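Long-range contact in Cif (Cell cycle inhibiting factor) (Escherichia coli, PDB 3EFY), which deamidates a glutamine side chain of host NEDD8 to glutamate, disabling cullin-RING ubiquitin ligases and thereby blocking the host cell cycle: residues E34-L46 and H156-T168. Sequence-based numbering, arbitrary orientation.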
ATOM      1  N   GLU A  34       1.922  11.102  11.820  1.00 21.11           N
ATOM      2  CA  GLU A  34       2.877  11.973  11.180  1.00 20.96           C
ATOM      3  C   GLU A  34       2.850  13.378  11.725  1.00 19.96           C
ATOM      4  O   GLU A  34       1.831  13.874  12.292  1.00 22.76           O
ATOM      5  CB  GLU A  34       2.669  11.997   9.635  1.00 21.19           C
ATOM      6  CG  GLU A  34       2.679  10.598   8.988  1.00 21.77           C
ATOM      7  CD  GLU A  34       3.973   9.793   9.124  1.00 22.05           C
ATOM      8  OE1 GLU A  34       5.046  10.326   9.537  1.00 22.24           O
ATOM      9  OE2 GLU A  34       3.939   8.545   8.883  1.00 24.08           O
ATOM     10  N   GLN A  35       3.970  14.060  11.541  1.00 19.91           N
ATOM     11  CA  GLN A  35       4.071  15.445  11.894  1.00 20.75           C
ATOM     12  C   GLN A  35       3.192  16.296  10.993  1.00 20.46           C
ATOM     13  O   GLN A  35       3.024  16.009   9.809  1.00 19.98           O
ATOM     14  CB  GLN A  35       5.495  15.944  11.804  1.00 21.07           C
ATOM     15  CG  GLN A  35       6.477  15.211  12.743  1.00 23.27           C
ATOM     16  CD  GLN A  35       6.062  15.326  14.182  1.00 22.17           C
ATOM     17  OE1 GLN A  35       5.721  14.315  14.826  1.00 26.23           O
ATOM     18  NE2 GLN A  35       6.005  16.551  14.685  1.00 20.07           N
ATOM     19  N   THR A  36       2.634  17.331  11.571  1.00 19.11           N
ATOM     20  CA  THR A  36       1.768  18.278  10.819  1.00 19.84           C
ATOM     21  C   THR A  36       2.274  19.707  10.808  1.00 20.00           C
ATOM     22  O   THR A  36       2.956  20.153  11.717  1.00 20.92           O
ATOM     23  CB  THR A  36       0.315  18.213  11.303  1.00 21.22           C
ATOM     24  OG1 THR A  36       0.226  18.658  12.652  1.00 24.08           O
ATOM     25  CG2 THR A  36      -0.272  16.786  11.177  1.00 21.05           C
ATOM     26  N   LEU A  37       1.971  20.423   9.740  1.00 18.68           N
ATOM     27  CA  LEU A  37       2.318  21.812   9.576  1.00 19.24           C
ATOM     28  C   LEU A  37       1.041  22.671   9.528  1.00 19.84           C
ATOM     29  O   LEU A  37       0.011  22.269   8.942  1.00 19.34           O
ATOM     30  CB  LEU A  37       3.041  22.057   8.232  1.00 19.26           C
ATOM     31  CG  LEU A  37       4.436  21.445   8.024  1.00 21.15           C
ATOM     32  CD1 LEU A  37       4.424  19.979   7.879  1.00 23.80           C
ATOM     33  CD2 LEU A  37       5.038  22.110   6.777  1.00 22.08           C
ATOM     34  N   SER A  38       1.151  23.847  10.096  1.00 20.50           N
ATOM     35  CA  SER A  38       0.175  24.915   9.911  1.00 20.54           C
ATOM     36  C   SER A  38       0.392  25.555   8.564  1.00 19.63           C
ATOM     37  O   SER A  38       1.416  25.384   7.927  1.00 18.94           O
ATOM     38  CB  SER A  38       0.295  25.986  11.001  1.00 22.37           C
ATOM     39  OG  SER A  38       1.575  26.599  10.917  1.00 22.62           O
ATOM     40  N   LEU A  39      -0.558  26.359   8.136  1.00 20.53           N
ATOM     41  CA  LEU A  39      -0.354  27.120   6.908  1.00 20.57           C
ATOM     42  C   LEU A  39       0.854  28.043   6.986  1.00 21.15           C
ATOM     43  O   LEU A  39       1.635  28.112   6.047  1.00 21.92           O
ATOM     44  CB  LEU A  39      -1.588  27.975   6.608  1.00 20.67           C
ATOM     45  CG  LEU A  39      -1.534  28.741   5.301  1.00 22.14           C
ATOM     46  CD1 LEU A  39      -1.200  27.912   4.018  1.00 23.32           C
ATOM     47  CD2 LEU A  39      -2.887  29.487   5.149  1.00 25.54           C
ATOM     48  N   GLU A  40       1.043  28.717   8.104  1.00 22.52           N
ATOM     49  CA  GLU A  40       2.191  29.617   8.226  1.00 24.80           C
ATOM     50  C   GLU A  40       3.486  28.847   8.088  1.00 23.57           C
ATOM     51  O   GLU A  40       4.408  29.284   7.394  1.00 23.48           O
ATOM     52  CB  GLU A  40       2.126  30.373   9.545  1.00 26.65           C
ATOM     53  CG  GLU A  40       3.386  31.022  10.062  1.00 35.51           C
ATOM     54  CD  GLU A  40       3.217  31.367  11.556  1.00 44.53           C
ATOM     55  OE1 GLU A  40       3.739  30.626  12.432  1.00 46.37           O
ATOM     56  OE2 GLU A  40       2.494  32.339  11.832  1.00 48.93           O
ATOM     57  N   GLN A  41       3.559  27.693   8.735  1.00 22.14           N
ATOM     58  CA  GLN A  41       4.699  26.826   8.604  1.00 22.02           C
ATOM     59  C   GLN A  41       4.951  26.365   7.156  1.00 21.48           C
ATOM     60  O   GLN A  41       6.071  26.348   6.644  1.00 22.28           O
ATOM     61  CB  GLN A  41       4.459  25.618   9.503  1.00 23.28           C
ATOM     62  CG  GLN A  41       5.602  25.020  10.069  1.00 27.81           C
ATOM     63  CD  GLN A  41       5.227  23.998  11.177  1.00 25.00           C
ATOM     64  OE1 GLN A  41       4.044  23.796  11.537  1.00 25.84           O
ATOM     65  NE2 GLN A  41       6.250  23.372  11.716  1.00 25.94           N
ATOM     66  N   LEU A  42       3.890  25.933   6.475  1.00 20.07           N
ATOM     67  CA  LEU A  42       3.994  25.504   5.117  1.00 20.48           C
ATOM     68  C   LEU A  42       4.497  26.673   4.223  1.00 20.70           C
ATOM     69  O   LEU A  42       5.370  26.479   3.393  1.00 20.85           O
ATOM     70  CB  LEU A  42       2.606  25.039   4.586  1.00 21.08           C
ATOM     71  CG  LEU A  42       2.638  24.721   3.081  1.00 20.41           C
ATOM     72  CD1 LEU A  42       3.531  23.504   2.773  1.00 21.50           C
ATOM     73  CD2 LEU A  42       1.237  24.503   2.532  1.00 24.55           C
ATOM     74  N   GLN A  43       3.977  27.875   4.430  1.00 21.00           N
ATOM     75  CA  GLN A  43       4.368  29.044   3.615  1.00 22.16           C
ATOM     76  C   GLN A  43       5.905  29.317   3.762  1.00 23.62           C
ATOM     77  O   GLN A  43       6.603  29.568   2.758  1.00 23.00           O
ATOM     78  CB  GLN A  43       3.531  30.286   3.957  1.00 22.82           C
ATOM     79  CG  GLN A  43       2.057  30.170   3.542  1.00 24.31           C
ATOM     80  CD  GLN A  43       1.170  31.266   4.109  1.00 28.53           C
ATOM     81  OE1 GLN A  43       1.473  31.865   5.161  1.00 29.26           O
ATOM     82  NE2 GLN A  43       0.037  31.523   3.437  1.00 28.65           N
ATOM     83  N   GLU A  44       6.399  29.163   4.980  1.00 22.65           N
ATOM     84  CA  GLU A  44       7.865  29.261   5.210  1.00 24.15           C
ATOM     85  C   GLU A  44       8.608  28.175   4.508  1.00 23.80           C
ATOM     86  O   GLU A  44       9.624  28.461   3.856  1.00 23.37           O
ATOM     87  CB  GLU A  44       8.220  29.328   6.699  1.00 24.65           C
ATOM     88  CG  GLU A  44       7.683  30.562   7.381  1.00 31.72           C
ATOM     89  CD  GLU A  44       8.420  31.804   6.958  1.00 40.32           C
ATOM     90  OE1 GLU A  44       9.679  31.757   6.855  1.00 47.59           O
ATOM     91  OE2 GLU A  44       7.741  32.818   6.702  1.00 48.69           O
ATOM     92  N   ARG A  45       8.133  26.912   4.594  1.00 21.99           N
ATOM     93  CA  ARG A  45       8.814  25.812   3.947  1.00 21.96           C
ATOM     94  C   ARG A  45       8.839  26.033   2.423  1.00 23.36           C
ATOM     95  O   ARG A  45       9.808  25.686   1.757  1.00 24.25           O
ATOM     96  CB  ARG A  45       8.165  24.478   4.306  1.00 21.61           C
ATOM     97  CG  ARG A  45       8.421  24.007   5.768  1.00 21.00           C
ATOM     98  CD  ARG A  45       9.930  23.539   5.993  1.00 20.87           C
ATOM     99  NE  ARG A  45      10.307  22.483   5.079  1.00 22.07           N
ATOM    100  CZ  ARG A  45       9.963  21.195   5.208  1.00 21.37           C
ATOM    101  NH1 ARG A  45       9.237  20.781   6.254  1.00 21.17           N
ATOM    102  NH2 ARG A  45      10.281  20.333   4.279  1.00 24.07           N
ATOM    103  N   LEU A  46       7.728  26.522   1.858  1.00 23.35           N
ATOM    104  CA  LEU A  46       7.674  26.644   0.398  1.00 24.70           C
ATOM    105  C   LEU A  46       8.650  27.737  -0.075  1.00 25.58           C
ATOM    106  O   LEU A  46       9.258  27.593  -1.153  1.00 26.21           O
ATOM    107  CB  LEU A  46       6.244  26.917  -0.058  1.00 25.17           C
ATOM    108  CG  LEU A  46       5.248  25.764   0.140  1.00 27.05           C
ATOM    109  CD1 LEU A  46       3.845  26.236  -0.224  1.00 32.56           C
ATOM    110  CD2 LEU A  46       5.646  24.467  -0.592  1.00 33.77           C
ATOM    111  N   HIS A 156      -9.668  30.091  13.118  1.00 53.09           N
ATOM    112  CA  HIS A 156      -8.287  29.680  12.832  1.00 52.66           C
ATOM    113  C   HIS A 156      -8.207  28.167  12.622  1.00 50.66           C
ATOM    114  O   HIS A 156      -9.205  27.454  12.766  1.00 51.13           O
ATOM    115  CB  HIS A 156      -7.331  30.184  13.932  1.00 53.57           C
ATOM    116  CG  HIS A 156      -7.075  31.669  13.876  1.00 56.10           C
ATOM    117  ND1 HIS A 156      -6.293  32.255  12.900  1.00 58.84           N
ATOM    118  CD2 HIS A 156      -7.514  32.683  14.663  1.00 58.74           C
ATOM    119  CE1 HIS A 156      -6.256  33.564  13.091  1.00 60.22           C
ATOM    120  NE2 HIS A 156      -6.991  33.850  14.152  1.00 60.24           N
ATOM    121  N   ASP A 157      -7.031  27.688  12.224  1.00 48.17           N
ATOM    122  CA  ASP A 157      -6.781  26.253  12.039  1.00 45.59           C
ATOM    123  C   ASP A 157      -7.703  25.540  11.036  1.00 41.46           C
ATOM    124  O   ASP A 157      -8.086  24.386  11.265  1.00 41.80           O
ATOM    125  CB  ASP A 157      -6.874  25.510  13.368  1.00 46.81           C
ATOM    126  CG  ASP A 157      -6.025  26.128  14.463  1.00 50.53           C
ATOM    127  OD1 ASP A 157      -5.013  26.822  14.157  1.00 54.35           O
ATOM    128  OD2 ASP A 157      -6.395  25.901  15.638  1.00 53.87           O
ATOM    129  N   ASN A 158      -8.030  26.208   9.934  1.00 36.36           N
ATOM    130  CA  ASN A 158      -8.787  25.600   8.850  1.00 32.66           C
ATOM    131  C   ASN A 158      -7.958  24.460   8.190  1.00 29.29           C
ATOM    132  O   ASN A 158      -8.462  23.367   7.947  1.00 29.17           O
ATOM    133  CB  ASN A 158      -9.122  26.681   7.814  1.00 32.80           C
ATOM    134  CG  ASN A 158     -10.162  27.675   8.334  1.00 35.21           C
ATOM    135  OD1 ASN A 158      -9.835  28.830   8.684  1.00 39.16           O
ATOM    136  ND2 ASN A 158     -11.401  27.204   8.441  1.00 35.14           N
ATOM    137  N   PHE A 159      -6.675  24.733   7.978  1.00 25.42           N
ATOM    138  CA  PHE A 159      -5.812  23.798   7.255  1.00 23.25           C
ATOM    139  C   PHE A 159      -4.865  23.056   8.189  1.00 22.15           C
ATOM    140  O   PHE A 159      -4.369  23.618   9.174  1.00 22.73           O
ATOM    141  CB  PHE A 159      -4.951  24.540   6.235  1.00 22.79           C
ATOM    142  CG  PHE A 159      -5.707  25.034   5.027  1.00 21.36           C
ATOM    143  CD1 PHE A 159      -5.950  24.186   3.969  1.00 21.16           C
ATOM    144  CD2 PHE A 159      -6.154  26.326   4.964  1.00 22.33           C
ATOM    145  CE1 PHE A 159      -6.623  24.606   2.831  1.00 21.76           C
ATOM    146  CE2 PHE A 159      -6.830  26.800   3.802  1.00 22.35           C
ATOM    147  CZ  PHE A 159      -7.093  25.924   2.751  1.00 24.03           C
ATOM    148  N   SER A 160      -4.585  21.809   7.839  1.00 21.42           N
ATOM    149  CA  SER A 160      -3.478  21.018   8.419  1.00 21.32           C
ATOM    150  C   SER A 160      -2.776  20.330   7.245  1.00 21.46           C
ATOM    151  O   SER A 160      -3.446  19.752   6.389  1.00 20.92           O
ATOM    152  CB  SER A 160      -4.045  19.936   9.320  1.00 21.18           C
ATOM    153  OG  SER A 160      -3.052  19.117   9.905  1.00 24.91           O
ATOM    154  N   PHE A 161      -1.450  20.373   7.226  1.00 19.21           N
ATOM    155  CA  PHE A 161      -0.671  19.822   6.144  1.00 18.68           C
ATOM    156  C   PHE A 161       0.315  18.793   6.656  1.00 18.43           C
ATOM    157  O   PHE A 161       0.754  18.836   7.809  1.00 18.99           O
ATOM    158  CB  PHE A 161       0.134  20.905   5.462  1.00 18.92           C
ATOM    159  CG  PHE A 161      -0.706  22.006   4.870  1.00 18.48           C
ATOM    160  CD1 PHE A 161      -1.261  21.840   3.605  1.00 20.03           C
ATOM    161  CD2 PHE A 161      -0.916  23.191   5.558  1.00 18.91           C
ATOM    162  CE1 PHE A 161      -2.034  22.866   3.038  1.00 18.28           C
ATOM    163  CE2 PHE A 161      -1.647  24.217   4.996  1.00 19.77           C
ATOM    164  CZ  PHE A 161      -2.219  24.041   3.735  1.00 18.52           C
ATOM    165  N   GLN A 162       0.687  17.867   5.775  1.00 17.54           N
ATOM    166  CA  GLN A 162       1.866  16.998   5.990  1.00 18.70           C
ATOM    167  C   GLN A 162       2.725  17.095   4.739  1.00 19.67           C
ATOM    168  O   GLN A 162       2.200  17.031   3.608  1.00 19.48           O
ATOM    169  CB  GLN A 162       1.482  15.551   6.231  1.00 18.69           C
ATOM    170  CG  GLN A 162       0.576  15.391   7.463  1.00 18.51           C
ATOM    171  CD  GLN A 162       0.143  13.968   7.703  1.00 21.19           C
ATOM    172  OE1 GLN A 162       0.486  13.052   6.934  1.00 22.90           O
ATOM    173  NE2 GLN A 162      -0.591  13.749   8.804  1.00 23.04           N
ATOM    174  N   LEU A 163       4.037  17.310   4.936  1.00 19.12           N
ATOM    175  CA  LEU A 163       4.942  17.548   3.809  1.00 17.90           C
ATOM    176  C   LEU A 163       6.121  16.570   3.886  1.00 18.32           C
ATOM    177  O   LEU A 163       6.820  16.527   4.928  1.00 19.01           O
ATOM    178  CB  LEU A 163       5.458  18.954   3.858  1.00 18.92           C
ATOM    179  CG  LEU A 163       6.430  19.432   2.806  1.00 16.88           C
ATOM    180  CD1 LEU A 163       5.824  19.311   1.382  1.00 19.60           C
ATOM    181  CD2 LEU A 163       6.833  20.890   3.130  1.00 20.97           C
ATOM    182  N   PHE A 164       6.353  15.833   2.833  1.00 18.22           N
ATOM    183  CA  PHE A 164       7.429  14.861   2.773  1.00 19.16           C
ATOM    184  C   PHE A 164       8.220  14.958   1.470  1.00 19.85           C
ATOM    185  O   PHE A 164       7.639  15.126   0.389  1.00 20.31           O
ATOM    186  CB  PHE A 164       6.898  13.428   2.841  1.00 19.80           C
ATOM    187  CG  PHE A 164       6.293  13.015   4.153  1.00 18.78           C
ATOM    188  CD1 PHE A 164       4.992  13.348   4.464  1.00 20.09           C
ATOM    189  CD2 PHE A 164       6.992  12.199   5.029  1.00 21.97           C
ATOM    190  CE1 PHE A 164       4.397  12.894   5.648  1.00 20.60           C
ATOM    191  CE2 PHE A 164       6.382  11.742   6.218  1.00 22.07           C
ATOM    192  CZ  PHE A 164       5.072  12.116   6.501  1.00 22.46           C
ATOM    193  N   GLU A 165       9.552  14.761   1.525  1.00 19.49           N
ATOM    194  CA  GLU A 165      10.301  14.506   0.314  1.00 19.75           C
ATOM    195  C   GLU A 165      10.013  13.114  -0.224  1.00 18.72           C
ATOM    196  O   GLU A 165       9.813  12.182   0.563  1.00 21.30           O
ATOM    197  CB  GLU A 165      11.808  14.669   0.621  1.00 20.23           C
ATOM    198  CG  GLU A 165      12.667  14.534  -0.623  1.00 24.17           C
ATOM    199  CD  GLU A 165      14.180  14.642  -0.383  1.00 29.97           C
ATOM    200  OE1 GLU A 165      14.594  15.041   0.756  1.00 30.14           O
ATOM    201  OE2 GLU A 165      14.913  14.318  -1.379  1.00 28.02           O
ATOM    202  N   TYR A 166       9.958  12.945  -1.545  1.00 18.99           N
ATOM    203  CA  TYR A 166       9.867  11.627  -2.115  1.00 19.57           C
ATOM    204  C   TYR A 166      10.897  11.417  -3.216  1.00 21.57           C
ATOM    205  O   TYR A 166      11.409  12.401  -3.760  1.00 21.31           O
ATOM    206  CB  TYR A 166       8.462  11.359  -2.657  1.00 21.25           C
ATOM    207  CG  TYR A 166       8.065  12.043  -3.954  1.00 19.38           C
ATOM    208  CD1 TYR A 166       8.323  11.448  -5.207  1.00 20.46           C
ATOM    209  CD2 TYR A 166       7.418  13.265  -3.946  1.00 19.44           C
ATOM    210  CE1 TYR A 166       7.936  12.034  -6.356  1.00 20.10           C
ATOM    211  CE2 TYR A 166       7.020  13.867  -5.110  1.00 18.75           C
ATOM    212  CZ  TYR A 166       7.269  13.254  -6.334  1.00 18.62           C
ATOM    213  OH  TYR A 166       6.868  13.816  -7.543  1.00 19.73           O
ATOM    214  N   ASP A 167      11.141  10.145  -3.502  1.00 23.96           N
ATOM    215  CA  ASP A 167      12.036   9.693  -4.582  1.00 25.90           C
ATOM    216  C   ASP A 167      11.198   9.114  -5.688  1.00 27.19           C
ATOM    217  O   ASP A 167      10.366   8.242  -5.439  1.00 25.61           O
ATOM    218  CB  ASP A 167      12.945   8.621  -4.041  1.00 28.04           C
ATOM    219  CG  ASP A 167      13.860   9.130  -2.989  1.00 35.09           C
ATOM    220  OD1 ASP A 167      14.426  10.229  -3.177  1.00 45.17           O
ATOM    221  OD2 ASP A 167      14.042   8.413  -1.983  1.00 46.95           O
ATOM    222  N   THR A 168      11.433   9.578  -6.903  1.00 28.32           N
ATOM    223  CA  THR A 168      10.662   9.112  -8.041  1.00 30.65           C
ATOM    224  C   THR A 168      10.785   7.594  -8.248  1.00 31.09           C
ATOM    225  O   THR A 168       9.827   6.962  -8.647  1.00 30.56           O
ATOM    226  CB  THR A 168      11.051   9.900  -9.269  1.00 32.66           C
ATOM    227  OG1 THR A 168      10.251   9.469 -10.374  1.00 41.94           O
ATOM    228  CG2 THR A 168      12.524   9.703  -9.523  1.00 31.80           C
TER
HETATM  229  O   HOH W   1       4.809  16.640   7.765  1.00 22.56           O
HETATM  230  O   HOH W   2      -3.110  26.196   9.576  1.00 27.62           O
HETATM  231  O   HOH W   3       8.358  18.150   6.500  1.00 29.38           O
HETATM  232  O   HOH W   4       9.980  17.552   4.106  1.00 35.96           O
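With CG of Phe161 turned opposite its carbonyl carbon (chi1 -60°) and CG of Leu42 opposite its backbone N (chi1 173°), the two side chains cross nearly at right angles; leucine's branch sets CD2 3.5 Å from the Phe161 ring centroid, a CH-pi contact squarely over one face. A flat ring suits this place because its edge still takes Leu39 CA, 3.7 Å from Phe161 CE2; Leu39 CD1 adds an apolar contact. Leu37 and Phe161 form a single antiparallel hydrogen-bonded pair, Leu37 N to Phe161 O (2.8 Å) and Phe161 N to Leu37 O (2.9 Å), the latter oxygen also near the ring edge. Waters join Gln35 O to Leu163 N and Leu39 N to Phe159 O. Ser38, small and polar, starts helix 39-47 through a capping box with Gln41. Arg45, bent at chi2 and chi3, lays its flat guanidinium on Leu163 CD2 while its edge N-H groups meet water. Gln162's buried amide, against Glu34 CB, both accepts from Tyr29 OH and donates to Phe31 O. Thus, in Cif's C-terminal catalytic part, about 11 Å from His66 to Phe161 (side chains), loop and helix cover strand 159-166, outermost within this chain; Leu42 also touches strand 54-61, and Phe120 of helix 113-124 meets Phe161 edge-to-face.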